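Local coordinates for protein HIAXHD3 (Humicola insolens, PDB 3ZXK) that removes arabinofuranose side chains, probably from arabinoxylan, as an exo-acting family 43 arabinofuranosidase, studied as a scaffold for introducing endo-xylanase activity, at residues P40-L45 / T57-R62; A85-Y90 / Y98-V103; Y108-P113 / W131-T136; T153-Y158 / V165-P170. One frame throughout, in Å; residues are numbered along the deposited sequence.

Contact 1: residues P40-L45 / T57-R62; sequences PGAPVL and THSVPR
The imidazole of His-58 is held between two prolines of the facing segment. Pro-40 CG stands 3.8 Å from the ring centroid and 9° off the normal, a CH-pi contact almost central on one face. On the opposite face Pro-43 CB makes a more offset one at 4.2 Å from the centroid. On the other face of the hairpin Val-44 and Thr-57 run alongside each other, Val-44 CB touching Thr-57 CG2 at 3.6 Å; chi1 of -167° sends OG1, anti to the backbone N, to Trp-131 NE1 and turns CG2 to Val-44. The backbones pair antiparallel, with Val-44 N bonded to Thr-57 O and Gly-41 N to Val-60 O, both at 2.8 Å. Ser-59 and Val-60 face Gly-41, a classic beta bulge close to where both segments turn a corner, at the edge of the first propeller blade, whose outer strand is 54-58. Ser-59 N meets Ala-42 O at 2.9 Å (173°), and a water donates to the same oxygen while bonding Ser-59 OG. Further out, Glu-331 and Glu-334 are hydrogen-bonded to His-58 ND1 and NE2. With its rotation fixed at both nitrogens, the ring would probably be stabilised as the imidazolium cation, a buried charge shared with two carboxylates.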
loop_
_atom_site.group_PDB
_atom_site.type_symbol
_atom_site.label_atom_id
_atom_site.label_comp_id
_atom_site.label_asym_id
_atom_site.label_seq_id
_atom_site.Cartn_x
_atom_site.Cartn_y
_atom_site.Cartn_z
ATOM N N PRO A 40 -7.143 7.162 2.137
ATOM C CA PRO A 40 -6.273 7.311 3.284
ATOM C C PRO A 40 -4.918 6.670 3.036
ATOM O O PRO A 40 -4.778 5.779 2.191
ATOM C CB PRO A 40 -7.031 6.567 4.415
ATOM C CG PRO A 40 -7.913 5.616 3.707
ATOM C CD PRO A 40 -8.329 6.337 2.456
ATOM N N GLY A 41 -3.948 7.107 3.819
ATOM C CA GLY A 41 -2.587 6.619 3.678
ATOM C C GLY A 41 -2.136 5.767 4.846
ATOM O O GLY A 41 -2.767 5.765 5.908
ATOM N N ALA A 42 -1.013 5.069 4.629
ATOM C CA ALA A 42 -0.311 4.303 5.669
ATOM C C ALA A 42 -1.169 3.209 6.288
ATOM O O ALA A 42 -1.480 3.256 7.487
ATOM C CB ALA A 42 0.299 5.203 6.749
ATOM N N PRO A 43 -1.544 2.214 5.487
ATOM C CA PRO A 43 -2.361 1.109 6.016
ATOM C C PRO A 43 -1.627 0.371 7.121
ATOM O O PRO A 43 -0.373 0.339 7.142
ATOM C CB PRO A 43 -2.486 0.146 4.832
ATOM C CG PRO A 43 -1.735 0.729 3.718
ATOM C CD PRO A 43 -1.140 2.024 4.083
ATOM N N VAL A 44 -2.424 -0.195 8.023
ATOM C CA VAL A 44 -1.960 -1.126 9.045
ATOM C C VAL A 44 -2.662 -2.463 8.804
ATOM O O VAL A 44 -3.904 -2.508 8.713
ATOM C CB VAL A 44 -2.285 -0.651 10.480
ATOM C CG1 VAL A 44 -1.735 -1.611 11.526
ATOM C CG2 VAL A 44 -1.681 0.731 10.740
ATOM N N LEU A 45 -1.858 -3.520 8.701
ATOM C CA LEU A 45 -2.359 -4.889 8.621
ATOM C C LEU A 45 -2.094 -5.612 9.914
ATOM O O LEU A 45 -1.156 -5.273 10.663
ATOM C CB LEU A 45 -1.720 -5.654 7.459
ATOM C CG LEU A 45 -1.561 -4.913 6.111
ATOM C CD1 LEU A 45 -0.705 -5.768 5.186
ATOM C CD2 LEU A 45 -2.913 -4.628 5.491
ATOM N N THR A 57 -6.745 -0.767 9.692
ATOM C CA THR A 57 -6.851 0.695 9.824
ATOM C C THR A 57 -5.873 1.385 8.878
ATOM O O THR A 57 -5.075 0.716 8.217
ATOM C CB THR A 57 -6.651 1.159 11.321
ATOM O OG1 THR A 57 -7.046 2.537 11.477
ATOM C CG2 THR A 57 -5.209 0.982 11.802
ATOM N N HIS A 58 -5.938 2.708 8.805
ATOM C CA HIS A 58 -4.913 3.491 8.115
ATOM C C HIS A 58 -4.483 4.582 9.057
ATOM O O HIS A 58 -5.318 5.220 9.699
ATOM C CB HIS A 58 -5.458 4.187 6.879
ATOM C CG HIS A 58 -5.624 3.303 5.664
ATOM N ND1 HIS A 58 -6.619 2.387 5.547
ATOM C CD2 HIS A 58 -4.885 3.237 4.488
ATOM C CE1 HIS A 58 -6.551 1.802 4.328
ATOM N NE2 HIS A 58 -5.486 2.304 3.685
ATOM N N SER A 59 -3.182 4.843 9.134
ATOM C CA SER A 59 -2.670 5.865 10.093
ATOM C C SER A 59 -2.930 7.317 9.673
ATOM O O SER A 59 -2.894 8.201 10.518
ATOM C CB SER A 59 -1.165 5.679 10.295
ATOM O OG SER A 59 -0.910 4.458 10.932
ATOM N N VAL A 60 -3.153 7.535 8.371
ATOM C CA VAL A 60 -3.382 8.906 7.884
ATOM C C VAL A 60 -4.739 8.954 7.172
ATOM O O VAL A 60 -4.835 8.767 5.958
ATOM C CB VAL A 60 -2.201 9.380 7.007
ATOM C CG1 VAL A 60 -2.370 10.849 6.610
ATOM C CG2 VAL A 60 -0.880 9.219 7.741
ATOM N N PRO A 61 -5.814 9.191 7.926
ATOM C CA PRO A 61 -7.142 9.089 7.310
ATOM C C PRO A 61 -7.392 10.070 6.175
ATOM O O PRO A 61 -8.214 9.764 5.305
ATOM C CB PRO A 61 -8.108 9.313 8.482
ATOM C CG PRO A 61 -7.283 9.774 9.649
ATOM C CD PRO A 61 -5.894 9.230 9.402
ATOM N N ARG A 62 -6.743 11.229 6.189
ATOM C CA ARG A 62 -6.786 12.142 5.039
ATOM C C ARG A 62 -5.419 12.787 5.016
ATOM O O ARG A 62 -4.919 13.180 6.069
ATOM C CB ARG A 62 -7.874 13.199 5.203
ATOM C CG ARG A 62 -7.948 14.193 4.057
ATOM C CD ARG A 62 -9.152 15.106 4.228
ATOM N NE ARG A 62 -9.235 16.080 3.136
ATOM C CZ ARG A 62 -9.903 15.883 2.006
ATOM N NH1 ARG A 62 -10.592 14.751 1.821
ATOM N NH2 ARG A 62 -9.882 16.821 1.060
HETATM O O HOH W 1 0.573 2.655 9.349
#

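Contact 2: residues A85-Y90 / Y98-V103; sequences ASTLRY and YWYGCV
Tyr-98, Thr-87 and Ser-86 bury the most surface here. Tyr-98 works mainly through its backbone: its N meets Arg-89 O at 2.9 Å in an almost linear bond (175°), and its carbonyl oxygen accepts from Arg-89 N while Leu-88 CD1 rests against it at 3.4 Å. Thr-87 exchanges two backbone bonds with Tyr-100, and its methyl CG2 lies beside Tyr-100 CB at 3.9 Å. Its torsion (chi1 -173°) turns OG1 away from this neighbour, to Glu-21 and the amide of Leu-146. The two strands form the inner hairpin of the second blade of the five-bladed beta-propeller characteristic of family 43, running antiparallel at 165°. At its start Ser-86 CB presses on Tyr-100 O at 3.2 Å, and its OG lies 3.6 Å from CZ2 of Trp-99, whose indole also packs on Ala-42 and Val-60. That hydroxyl bonds the carbonyl of Trp-84, a residue of the glycan pocket, and takes a proton from a water that also donates to Cys-102 O. An alanine in place of Trp-99 is likely to open a gap between Ser-86 and those two residues. A second water joins Ala-85 O to Cys-102 N, next to the disulfide with Cys-140.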
loop_
_atom_site.group_PDB
_atom_site.type_symbol
_atom_site.label_atom_id
_atom_site.label_comp_id
_atom_site.label_asym_id
_atom_site.label_seq_id
_atom_site.Cartn_x
_atom_site.Cartn_y
_atom_site.Cartn_z
ATOM N N ALA A 85 8.814 5.586 2.576
ATOM C CA ALA A 85 9.067 4.718 3.728
ATOM C C ALA A 85 8.920 5.494 5.027
ATOM O O ALA A 85 9.564 6.554 5.201
ATOM C CB ALA A 85 10.442 4.073 3.641
ATOM N N SER A 86 8.066 4.968 5.899
ATOM C CA SER A 86 7.715 5.615 7.166
ATOM C C SER A 86 7.795 4.625 8.319
ATOM O O SER A 86 8.453 3.586 8.194
ATOM C CB SER A 86 6.341 6.264 7.005
ATOM O OG SER A 86 6.358 7.113 5.862
ATOM N N THR A 87 7.221 4.940 9.470
ATOM C CA THR A 87 7.453 4.068 10.617
ATOM C C THR A 87 6.283 4.139 11.597
ATOM O O THR A 87 5.629 5.164 11.704
ATOM C CB THR A 87 8.807 4.409 11.302
ATOM O OG1 THR A 87 9.076 3.436 12.305
ATOM C CG2 THR A 87 8.794 5.790 11.937
ATOM N N LEU A 88 6.068 3.031 12.308
ATOM C CA LEU A 88 4.969 2.881 13.265
ATOM C C LEU A 88 5.438 2.012 14.415
ATOM O O LEU A 88 6.086 0.983 14.183
ATOM C CB LEU A 88 3.795 2.158 12.623
ATOM C CG LEU A 88 2.556 1.888 13.480
ATOM C CD1 LEU A 88 1.861 3.220 13.732
ATOM C CD2 LEU A 88 1.585 0.967 12.759
ATOM N N ARG A 89 5.091 2.400 15.644
ATOM C CA ARG A 89 5.310 1.546 16.835
ATOM C C ARG A 89 4.205 1.783 17.835
ATOM O O ARG A 89 3.553 2.813 17.816
ATOM C CB ARG A 89 6.678 1.777 17.527
ATOM C CG ARG A 89 7.928 1.427 16.698
ATOM C CD ARG A 89 8.140 -0.083 16.602
ATOM N NE ARG A 89 9.116 -0.481 15.593
ATOM C CZ ARG A 89 10.408 -0.750 15.820
ATOM N NH1 ARG A 89 10.964 -0.666 17.042
ATOM N NH2 ARG A 89 11.167 -1.101 14.797
ATOM N N TYR A 90 3.999 0.815 18.716
ATOM C CA TYR A 90 3.020 0.961 19.785
ATOM C C TYR A 90 3.729 1.269 21.111
ATOM O O TYR A 90 4.650 0.541 21.522
ATOM C CB TYR A 90 2.268 -0.352 19.928
ATOM C CG TYR A 90 1.313 -0.394 21.084
ATOM C CD1 TYR A 90 0.160 0.406 21.107
ATOM C CD2 TYR A 90 1.543 -1.261 22.143
ATOM C CE1 TYR A 90 -0.736 0.342 22.178
ATOM C CE2 TYR A 90 0.685 -1.324 23.220
ATOM C CZ TYR A 90 -0.465 -0.533 23.230
ATOM O OH TYR A 90 -1.325 -0.633 24.316
ATOM N N TYR A 98 2.154 5.352 17.406
ATOM C CA TYR A 98 2.813 6.507 16.809
ATOM C C TYR A 98 3.276 6.187 15.384
ATOM O O TYR A 98 4.141 5.314 15.178
ATOM C CB TYR A 98 4.050 6.942 17.594
ATOM C CG TYR A 98 3.805 7.523 18.971
ATOM C CD1 TYR A 98 3.277 6.739 20.011
ATOM C CD2 TYR A 98 4.125 8.850 19.252
ATOM C CE1 TYR A 98 3.053 7.268 21.280
ATOM C CE2 TYR A 98 3.921 9.377 20.532
ATOM C CZ TYR A 98 3.362 8.590 21.541
ATOM O OH TYR A 98 3.193 9.111 22.801
ATOM N N TRP A 99 2.810 6.978 14.431
ATOM C CA TRP A 99 3.220 6.871 13.030
ATOM C C TRP A 99 3.992 8.123 12.671
ATOM O O TRP A 99 3.477 9.227 12.839
ATOM C CB TRP A 99 1.976 6.730 12.111
ATOM C CG TRP A 99 2.365 6.674 10.645
ATOM C CD1 TRP A 99 2.720 5.546 9.932
ATOM C CD2 TRP A 99 2.544 7.790 9.728
ATOM N NE1 TRP A 99 3.087 5.871 8.647
ATOM C CE2 TRP A 99 2.997 7.215 8.461
ATOM C CE3 TRP A 99 2.365 9.162 9.814
ATOM C CZ2 TRP A 99 3.238 7.998 7.339
ATOM C CZ3 TRP A 99 2.633 9.944 8.680
ATOM C CH2 TRP A 99 3.054 9.372 7.468
ATOM N N TYR A 100 5.217 7.969 12.180
ATOM C CA TYR A 100 5.935 9.147 11.688
ATOM C C TYR A 100 6.244 8.910 10.215
ATOM O O TYR A 100 6.663 7.797 9.845
ATOM C CB TYR A 100 7.276 9.338 12.396
ATOM C CG TYR A 100 7.233 9.663 13.867
ATOM C CD1 TYR A 100 7.081 8.655 14.831
ATOM C CD2 TYR A 100 7.372 10.997 14.307
ATOM C CE1 TYR A 100 7.057 8.969 16.195
ATOM C CE2 TYR A 100 7.348 11.313 15.667
ATOM C CZ TYR A 100 7.195 10.293 16.596
ATOM O OH TYR A 100 7.163 10.580 17.946
ATOM N N GLY A 101 6.151 9.975 9.429
ATOM C CA GLY A 101 6.591 9.894 8.028
ATOM C C GLY A 101 7.022 11.258 7.524
ATOM O O GLY A 101 6.318 12.246 7.763
ATOM N N CYS A 102 8.146 11.315 6.803
ATOM C CA CYS A 102 8.590 12.558 6.173
ATOM C C CYS A 102 7.958 12.701 4.804
ATOM O O CYS A 102 8.061 11.798 3.973
ATOM C CB CYS A 102 10.121 12.600 6.031
ATOM S SG CYS A 102 10.626 14.144 5.210
ATOM N N VAL A 103 7.301 13.829 4.568
ATOM C CA VAL A 103 6.667 14.102 3.286
ATOM C C VAL A 103 7.096 15.497 2.888
ATOM O O VAL A 103 6.873 16.471 3.629
ATOM C CB VAL A 103 5.111 14.029 3.383
ATOM C CG1 VAL A 103 4.481 14.352 2.029
ATOM C CG2 VAL A 103 4.675 12.637 3.846
HETATM O O HOH W 2 9.764 8.974 6.627
HETATM O O HOH W 3 6.856 9.359 4.112
#

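Contact 3: residues Y108-P113 / W131-T136; sequences YLWTSP and WQHTAT
A classic beta bulge marks the outer strand pair of the second propeller blade, where Thr-134 and Ala-135 both face Leu-109. Leu-109 O accepts a 2.8 Å bond from Thr-134 N and a weak one from Ala-135 N, while its own N bonds Ala-135 O. The strands diverge from antiparallel, their axes at 138°. Trp-110 lays its indole over the edge strand: His-133 CB sits 4.0 Å from the centroid of the six-membered ring, over the face, and Trp-131 O lies at the ring's edge, 3.5 Å from CZ3. The His-133 ring meets both Trp-110 and Tyr-108 obliquely, completing an aromatic cluster. At the far end the roles reverse. Ser-112 CB stands 3.6 Å from the centroid of the Trp-131 six-membered ring, a CH-pi contact over its face; with OG anti to the backbone N (chi1 173°) the hydroxyl reaches Pro-113 O, on a lone pair. Beside the bulge the hydroxyls of Thr-111 and Thr-134 join OG1 to OG1 at 2.7 Å, with Arg-96 also bonding the former. Both indole N-H groups have acceptors, Asn-64 OD1 for Trp-110 and Thr-57 OG1 for Trp-131, which fixes the ring rotations and leaves the carbon faces to do the packing.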
loop_
_atom_site.group_PDB
_atom_site.type_symbol
_atom_site.label_atom_id
_atom_site.label_comp_id
_atom_site.label_asym_id
_atom_site.label_seq_id
_atom_site.Cartn_x
_atom_site.Cartn_y
_atom_site.Cartn_z
ATOM N N TYR A 108 5.756 14.217 9.825
ATOM C CA TYR A 108 4.407 14.320 10.396
ATOM C C TYR A 108 4.195 13.162 11.348
ATOM O O TYR A 108 4.589 12.029 11.020
ATOM C CB TYR A 108 3.357 14.247 9.277
ATOM C CG TYR A 108 3.434 15.434 8.360
ATOM C CD1 TYR A 108 4.336 15.470 7.281
ATOM C CD2 TYR A 108 2.609 16.537 8.570
ATOM C CE1 TYR A 108 4.424 16.581 6.452
ATOM C CE2 TYR A 108 2.669 17.649 7.727
ATOM C CZ TYR A 108 3.579 17.665 6.681
ATOM O OH TYR A 108 3.647 18.775 5.866
ATOM N N LEU A 109 3.635 13.451 12.529
ATOM C CA LEU A 109 3.273 12.433 13.494
ATOM C C LEU A 109 1.766 12.319 13.577
ATOM O O LEU A 109 1.083 13.309 13.822
ATOM C CB LEU A 109 3.802 12.791 14.887
ATOM C CG LEU A 109 3.257 11.942 16.021
ATOM C CD1 LEU A 109 3.605 10.465 15.829
ATOM C CD2 LEU A 109 3.804 12.487 17.338
ATOM N N TRP A 110 1.266 11.105 13.352
ATOM C CA TRP A 110 -0.137 10.785 13.560
ATOM C C TRP A 110 -0.227 9.726 14.623
ATOM O O TRP A 110 0.597 8.787 14.635
ATOM C CB TRP A 110 -0.749 10.250 12.275
ATOM C CG TRP A 110 -1.114 11.302 11.261
ATOM C CD1 TRP A 110 -0.260 12.026 10.411
ATOM C CD2 TRP A 110 -2.467 11.773 10.970
ATOM N NE1 TRP A 110 -0.984 12.880 9.622
ATOM C CE2 TRP A 110 -2.339 12.774 9.921
ATOM C CE3 TRP A 110 -3.733 11.470 11.470
ATOM C CZ2 TRP A 110 -3.454 13.435 9.396
ATOM C CZ3 TRP A 110 -4.847 12.139 10.946
ATOM C CH2 TRP A 110 -4.712 13.090 9.920
ATOM N N THR A 111 -1.157 9.885 15.574
ATOM C CA THR A 111 -1.270 8.891 16.650
ATOM C C THR A 111 -2.700 8.413 16.820
ATOM O O THR A 111 -3.638 9.100 16.450
ATOM C CB THR A 111 -0.772 9.408 18.021
ATOM O OG1 THR A 111 -1.588 10.502 18.423
ATOM C CG2 THR A 111 0.706 9.865 17.956
ATOM N N SER A 112 -2.851 7.233 17.405
ATOM C CA SER A 112 -4.158 6.704 17.777
ATOM C C SER A 112 -4.063 5.986 19.110
ATOM O O SER A 112 -3.079 5.302 19.366
ATOM C CB SER A 112 -4.648 5.691 16.722
ATOM O OG SER A 112 -5.859 5.046 17.160
ATOM N N PRO A 113 -5.124 6.068 19.932
ATOM C CA PRO A 113 -5.148 5.193 21.106
ATOM C C PRO A 113 -5.218 3.717 20.672
ATOM O O PRO A 113 -5.593 3.422 19.535
ATOM C CB PRO A 113 -6.448 5.614 21.807
ATOM C CG PRO A 113 -7.339 6.064 20.713
ATOM C CD PRO A 113 -6.393 6.820 19.794
ATOM N N TRP A 131 -7.278 8.102 14.469
ATOM C CA TRP A 131 -5.982 8.720 14.200
ATOM C C TRP A 131 -6.085 10.213 14.066
ATOM O O TRP A 131 -6.966 10.711 13.372
ATOM C CB TRP A 131 -5.456 8.136 12.895
ATOM C CG TRP A 131 -5.148 6.673 13.003
ATOM C CD1 TRP A 131 -5.999 5.580 12.765
ATOM C CD2 TRP A 131 -3.873 6.097 13.398
ATOM N NE1 TRP A 131 -5.329 4.410 12.965
ATOM C CE2 TRP A 131 -4.048 4.645 13.349
ATOM C CE3 TRP A 131 -2.629 6.628 13.751
ATOM C CZ2 TRP A 131 -3.003 3.766 13.682
ATOM C CZ3 TRP A 131 -1.573 5.745 14.062
ATOM C CH2 TRP A 131 -1.764 4.345 14.035
ATOM N N GLN A 132 -5.181 10.937 14.737
ATOM C CA GLN A 132 -5.177 12.401 14.654
ATOM C C GLN A 132 -3.766 12.877 14.414
ATOM O O GLN A 132 -2.808 12.258 14.901
ATOM C CB GLN A 132 -5.659 13.026 15.974
ATOM C CG GLN A 132 -7.033 12.578 16.465
ATOM C CD GLN A 132 -8.173 13.152 15.664
ATOM O OE1 GLN A 132 -8.057 14.229 15.054
ATOM N NE2 GLN A 132 -9.306 12.445 15.670
ATOM N N HIS A 133 -3.635 14.002 13.716
ATOM C CA HIS A 133 -2.343 14.648 13.521
ATOM C C HIS A 133 -1.882 15.268 14.834
ATOM O O HIS A 133 -2.579 16.104 15.413
ATOM C CB HIS A 133 -2.495 15.694 12.441
ATOM C CG HIS A 133 -1.242 16.458 12.164
ATOM N ND1 HIS A 133 -1.241 17.786 11.942
ATOM C CD2 HIS A 133 0.076 16.047 12.126
ATOM C CE1 HIS A 133 0.019 18.203 11.738
ATOM N NE2 HIS A 133 0.829 17.141 11.858
ATOM N N THR A 134 -0.713 14.858 15.299
ATOM C CA THR A 134 -0.275 15.159 16.654
ATOM C C THR A 134 0.911 16.140 16.661
ATOM O O THR A 134 1.044 16.975 17.565
ATOM C CB THR A 134 0.036 13.829 17.408
ATOM O OG1 THR A 134 -1.154 13.021 17.477
ATOM C CG2 THR A 134 0.600 14.066 18.810
ATOM N N ALA A 135 1.772 16.053 15.661
ATOM C CA ALA A 135 2.897 16.990 15.587
ATOM C C ALA A 135 3.473 17.042 14.196
ATOM O O ALA A 135 3.183 16.168 13.351
ATOM C CB ALA A 135 3.979 16.634 16.618
ATOM N N THR A 136 4.251 18.095 13.946
ATOM C CA THR A 136 5.043 18.191 12.742
ATOM C C THR A 136 6.439 18.585 13.247
ATOM O O THR A 136 6.577 19.484 14.085
ATOM C CB THR A 136 4.488 19.254 11.744
ATOM O OG1 THR A 136 3.135 18.939 11.388
ATOM C CG2 THR A 136 5.344 19.325 10.470
#

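Contact 4: residues T153-Y158 / V165-P170; sequences TMYIAY and VAQLSP
Gln-167 and Tyr-155 lie alongside each other on one face of the hairpin that forms the two middle strands of the third propeller blade. With CG anti to the backbone N (chi1 -176°) and the chain extended beyond it, the glutamine runs along the CD1-CE1 flank of the tyrosine ring. Its CB begins beside Tyr-155 CE1. CG touches the same ring carbon at 3.8 Å and Thr-153 CG2 at 3.9 Å. CD continues over that methyl, and NE2 ends 3.8 Å from Thr-153 CG2, an apolar neighbour for the amide nitrogen. The amide plane is turned 63° from the phenol plane rather than stacked on it. At the tip OE1 accepts a 3.0 Å bond from a water that also lies unusually close, 2.5 Å, to Tyr-155 OH, so that a bridge between the two polar ends is best read with caution. Shortening Gln-167 to an alanine is likely to leave the water without its amide acceptor and to bare the flank of the Tyr-155 ring and the Thr-153 methyl. On the other face of the sheet Ile-156 CD1 meets Leu-168 CD1 at 3.8 Å, the two side chains crossing at an angle in the layer that packs on Tyr-100 of the second blade. Between the faces Ile-156 and Ala-166 exchange two backbone bonds, and Leu-168 N reaches Met-154 O in a nearly linear one (174°). Where the strands part, a water accepts from Met-154 N at 2.8 Å and donates to Leu-168 O at 3.0 Å.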
loop_
_atom_site.group_PDB
_atom_site.type_symbol
_atom_site.label_atom_id
_atom_site.label_comp_id
_atom_site.label_asym_id
_atom_site.label_seq_id
_atom_site.Cartn_x
_atom_site.Cartn_y
_atom_site.Cartn_z
ATOM N N THR A 153 12.374 6.284 26.136
ATOM C CA THR A 153 12.867 7.350 25.272
ATOM C C THR A 153 12.689 6.899 23.821
ATOM O O THR A 153 12.939 5.758 23.498
ATOM C CB THR A 153 14.324 7.693 25.564
ATOM O OG1 THR A 153 14.423 8.136 26.929
ATOM C CG2 THR A 153 14.840 8.799 24.618
ATOM N N MET A 154 12.260 7.817 22.969
ATOM C CA MET A 154 11.991 7.556 21.574
ATOM C C MET A 154 13.131 8.094 20.681
ATOM O O MET A 154 13.633 9.236 20.874
ATOM C CB MET A 154 10.638 8.161 21.203
ATOM C CG MET A 154 9.480 7.551 21.996
ATOM S SD MET A 154 7.968 8.471 21.697
ATOM C CE MET A 154 7.607 7.978 20.024
ATOM N N TYR A 155 13.552 7.266 19.715
ATOM C CA TYR A 155 14.611 7.581 18.756
ATOM C C TYR A 155 14.111 7.299 17.361
ATOM O O TYR A 155 13.308 6.395 17.172
ATOM C CB TYR A 155 15.861 6.687 19.005
ATOM C CG TYR A 155 16.464 6.867 20.372
ATOM C CD1 TYR A 155 17.376 7.886 20.641
ATOM C CD2 TYR A 155 16.085 6.027 21.419
ATOM C CE1 TYR A 155 17.885 8.050 21.916
ATOM C CE2 TYR A 155 16.606 6.187 22.698
ATOM C CZ TYR A 155 17.511 7.207 22.920
ATOM O OH TYR A 155 18.046 7.413 24.171
ATOM N N ILE A 156 14.620 8.058 16.390
ATOM C CA ILE A 156 14.366 7.761 14.979
ATOM C C ILE A 156 15.692 7.711 14.207
ATOM O O ILE A 156 16.452 8.682 14.201
ATOM C CB ILE A 156 13.391 8.761 14.313
ATOM C CG1 ILE A 156 12.008 8.672 14.994
ATOM C CG2 ILE A 156 13.277 8.510 12.804
ATOM C CD1 ILE A 156 10.989 9.685 14.511
ATOM N N ALA A 157 15.958 6.555 13.610
ATOM C CA ALA A 157 17.038 6.391 12.663
ATOM C C ALA A 157 16.507 6.791 11.271
ATOM O O ALA A 157 15.352 6.495 10.917
ATOM C CB ALA A 157 17.561 4.945 12.678
ATOM N N TYR A 158 17.329 7.488 10.484
ATOM C CA TYR A 158 16.880 7.952 9.175
ATOM C C TYR A 158 18.040 8.296 8.295
ATOM O O TYR A 158 19.168 8.372 8.769
ATOM C CB TYR A 158 15.954 9.175 9.327
ATOM C CG TYR A 158 16.668 10.399 9.846
ATOM C CD1 TYR A 158 16.881 10.583 11.211
ATOM C CD2 TYR A 158 17.114 11.391 8.963
ATOM C CE1 TYR A 158 17.533 11.715 11.693
ATOM C CE2 TYR A 158 17.758 12.530 9.429
ATOM C CZ TYR A 158 17.955 12.697 10.803
ATOM O OH TYR A 158 18.607 13.820 11.264
ATOM N N VAL A 165 20.747 9.393 13.778
ATOM C CA VAL A 165 19.781 9.041 14.812
ATOM C C VAL A 165 19.368 10.289 15.566
ATOM O O VAL A 165 20.206 10.998 16.144
ATOM C CB VAL A 165 20.333 7.976 15.800
ATOM C CG1 VAL A 165 19.429 7.814 17.041
ATOM C CG2 VAL A 165 20.560 6.649 15.095
ATOM N N ALA A 166 18.065 10.540 15.575
ATOM C CA ALA A 166 17.472 11.616 16.359
ATOM C C ALA A 166 16.872 11.065 17.645
ATOM O O ALA A 166 16.306 9.949 17.673
ATOM C CB ALA A 166 16.353 12.304 15.580
ATOM N N GLN A 167 17.015 11.839 18.713
ATOM C CA GLN A 167 16.303 11.592 19.952
ATOM C C GLN A 167 15.113 12.542 20.007
ATOM O O GLN A 167 15.268 13.731 19.728
ATOM C CB GLN A 167 17.220 11.843 21.142
ATOM C CG GLN A 167 16.544 11.513 22.458
ATOM C CD GLN A 167 17.417 11.755 23.676
ATOM O OE1 GLN A 167 18.629 11.590 23.628
ATOM N NE2 GLN A 167 16.794 12.104 24.783
ATOM N N LEU A 168 13.934 12.014 20.322
ATOM C CA LEU A 168 12.752 12.855 20.467
ATOM C C LEU A 168 12.458 13.222 21.908
ATOM O O LEU A 168 12.996 12.623 22.833
ATOM C CB LEU A 168 11.541 12.137 19.879
ATOM C CG LEU A 168 11.728 11.540 18.491
ATOM C CD1 LEU A 168 10.374 11.055 18.056
ATOM C CD2 LEU A 168 12.260 12.568 17.506
ATOM N N SER A 169 11.617 14.244 22.072
ATOM C CA SER A 169 11.176 14.647 23.391
ATOM C C SER A 169 10.308 13.533 24.027
ATOM O O SER A 169 9.819 12.623 23.329
ATOM C CB SER A 169 10.374 15.950 23.291
ATOM O OG SER A 169 9.282 15.785 22.409
ATOM N N PRO A 170 10.114 13.597 25.351
ATOM C CA PRO A 170 9.318 12.539 25.978
ATOM C C PRO A 170 7.941 12.308 25.330
ATOM O O PRO A 170 7.496 11.150 25.259
ATOM C CB PRO A 170 9.213 13.009 27.436
ATOM C CG PRO A 170 10.503 13.758 27.662
ATOM C CD PRO A 170 10.844 14.410 26.350
HETATM O O HOH W 4 11.465 10.314 24.020
HETATM O O HOH W 5 19.632 9.142 25.088
#

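Overall arrangement
The four contacts step round three successive propeller blades: contact 1 in the first, contacts 2 and 3 in the second, contact 4 in the third. Contacts 2 and 3 are continuous, Trp-99 N meeting Trp-110 O at 2.9 Å in a probable hydrogen bond. From this sheet Trp-99 packs one way onto contact 1, its NE1 3.4 Å from Ala-42 CB, whereas Tyr-100 packs the other way onto contact 4, its CG 3.8 Å from Ile-156 CD1. Contacts 1 and 4 stay about 13 Å apart at their nearest atoms. None lines the glycan pocket directly: the side chains of Ser-86 and Tyr-158 lie about 12 and 11 Å from a bound xylopyranose.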